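Local structure of carbonic anhydrase (Trichomonas vaginalis, 6Y04) at residues H164-H169 with G173-I178. The protein is a zinc-dependent beta-class carbonic anhydrase that probably catalyses the reversible hydration of carbon dioxide to hydrogencarbonate. Sequence-based numbering, arbitrary orientation.
Sequences HGLLIH and GKVTTI
Gly165 meets Ile178 through its carbonyl: Ile178 N, tilted out of the carbonyl plane, donates to Gly165 O over 2.7 Å. Ile178 CB also lies 3.5 Å from Gly165 O, and glycine, with no beta carbon to crowd that of the isoleucine, suits the place. Leu166 forms a non-hydrogen-bonded pair with Thr177. With CG beside its backbone N (chi1 -56°), the leucine brings CD2 to 3.9 Å from Thr177 OG1, while Leu4 of the second subunit packs on both residues. A branched apolar side chain suits this place, since Leu166 also covers Phe92 and Met94 of strand 90-96. In the hydrogen-bonded pair of Leu167 and Thr176, Thr176 N reaches Leu167 O in the carbonyl plane at 2.8 Å, and Leu167 N returns a bond to Thr176 O. Val175 CA-H adds a contact to the same leucine oxygen. On the face of Leu167 and Thr176, Leu167 CB lies 3.9 Å from Ile178 CG1, and helix 140-152 covers both apolar residues through Ile144 and Lys145. The two strands make a beta hairpin in the mixed beta-carbonic anhydrase sheet: strand 175-179, outermost within this chain, runs antiparallel to strand 163-168, the last of four parallel strands. Ile168, paired with Val175, sits on the face of Leu166. Its CG1, anti to the backbone N (chi1 -175°), comes within 3.9 Å of Val175 CG2; apolar and beta-branched, the isoleucine suits a buried strand position beside the zinc ligand His96. His169 begins the turn: its N donates to Lys174 O, and its O accepts a more bent bond (134° at the hydrogen) from Gly173 N. The imidazole leads off from the partner strand, its ND1 accepting from Asp171 N. Gly173 has a positive phi, which favours glycine, and its O accepts from Asn11 ND2 of the second subunit.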
# COMPACT_ATOMS: atom_id res chain seq x y z
N HIS A 164 13.31 8.33 6.91
CA HIS A 164 13.78 9.16 5.81
C HIS A 164 12.62 9.63 4.94
O HIS A 164 11.57 8.99 4.90
CB HIS A 164 14.82 8.42 4.96
CG HIS A 164 15.79 7.61 5.74
ND1 HIS A 164 16.91 8.15 6.30
CD2 HIS A 164 15.80 6.30 6.06
CE1 HIS A 164 17.59 7.21 6.93
NE2 HIS A 164 16.92 6.06 6.80
N GLY A 165 12.85 10.73 4.23
CA GLY A 165 11.88 11.26 3.29
C GLY A 165 12.50 11.41 1.91
O GLY A 165 13.55 12.01 1.78
N LEU A 166 11.83 10.83 0.91
CA LEU A 166 12.29 10.88 -0.46
C LEU A 166 11.18 11.41 -1.36
O LEU A 166 10.00 11.30 -1.04
CB LEU A 166 12.70 9.48 -0.91
CG LEU A 166 13.76 8.78 -0.06
CD1 LEU A 166 14.07 7.40 -0.61
CD2 LEU A 166 15.03 9.60 0.05
N LEU A 167 11.60 11.97 -2.49
CA LEU A 167 10.69 12.39 -3.54
C LEU A 167 11.15 11.73 -4.84
O LEU A 167 12.33 11.78 -5.20
CB LEU A 167 10.71 13.92 -3.62
CG LEU A 167 9.96 14.53 -4.81
CD1 LEU A 167 8.48 14.65 -4.51
CD2 LEU A 167 10.54 15.90 -5.15
N ILE A 168 10.20 11.06 -5.51
CA ILE A 168 10.46 10.47 -6.81
C ILE A 168 9.63 11.21 -7.86
O ILE A 168 8.50 11.63 -7.59
CB ILE A 168 10.22 8.94 -6.83
CG1 ILE A 168 10.61 8.31 -8.16
CG2 ILE A 168 8.79 8.59 -6.44
CD1 ILE A 168 10.65 6.80 -8.17
N HIS A 169 10.22 11.38 -9.04
CA HIS A 169 9.51 11.91 -10.19
C HIS A 169 8.86 10.76 -10.97
O HIS A 169 9.54 9.85 -11.43
CB HIS A 169 10.43 12.77 -11.07
CG HIS A 169 9.65 13.55 -12.08
ND1 HIS A 169 8.94 12.93 -13.10
CD2 HIS A 169 9.44 14.87 -12.22
CE1 HIS A 169 8.32 13.84 -13.82
NE2 HIS A 169 8.63 15.04 -13.30
N GLY A 173 11.82 9.15 -12.93
CA GLY A 173 12.21 8.23 -11.88
C GLY A 173 13.32 8.79 -11.00
O GLY A 173 13.88 8.07 -10.18
N LYS A 174 13.64 10.08 -11.19
CA LYS A 174 14.66 10.74 -10.39
C LYS A 174 14.20 10.83 -8.93
O LYS A 174 13.10 11.30 -8.65
CB LYS A 174 14.97 12.13 -10.96
CG LYS A 174 16.02 12.93 -10.21
CD LYS A 174 16.34 14.25 -10.87
CE LYS A 174 16.79 15.29 -9.87
NZ LYS A 174 16.87 16.63 -10.49
N VAL A 175 15.06 10.37 -8.02
CA VAL A 175 14.78 10.40 -6.59
C VAL A 175 15.65 11.48 -5.96
O VAL A 175 16.85 11.56 -6.23
CB VAL A 175 15.01 9.02 -5.94
CG1 VAL A 175 14.76 9.04 -4.44
CG2 VAL A 175 14.19 7.92 -6.61
N THR A 176 15.03 12.34 -5.15
CA THR A 176 15.78 13.34 -4.40
C THR A 176 15.48 13.18 -2.91
O THR A 176 14.33 13.04 -2.52
CB THR A 176 15.56 14.77 -4.93
OG1 THR A 176 14.78 15.53 -4.01
CG2 THR A 176 14.92 14.84 -6.30
N THR A 177 16.54 13.22 -2.08
CA THR A 177 16.44 13.13 -0.64
C THR A 177 15.80 14.41 -0.10
O THR A 177 16.19 15.51 -0.47
CB THR A 177 17.83 12.87 -0.03
OG1 THR A 177 18.27 11.64 -0.61
CG2 THR A 177 17.85 12.75 1.47
N ILE A 178 14.81 14.24 0.78
CA ILE A 178 14.15 15.38 1.42
C ILE A 178 14.56 15.43 2.89
O ILE A 178 15.03 16.46 3.36
CB ILE A 178 12.62 15.29 1.24
CG1 ILE A 178 12.22 15.12 -0.23
CG2 ILE A 178 11.93 16.49 1.88
CD1 ILE A 178 12.63 16.26 -1.15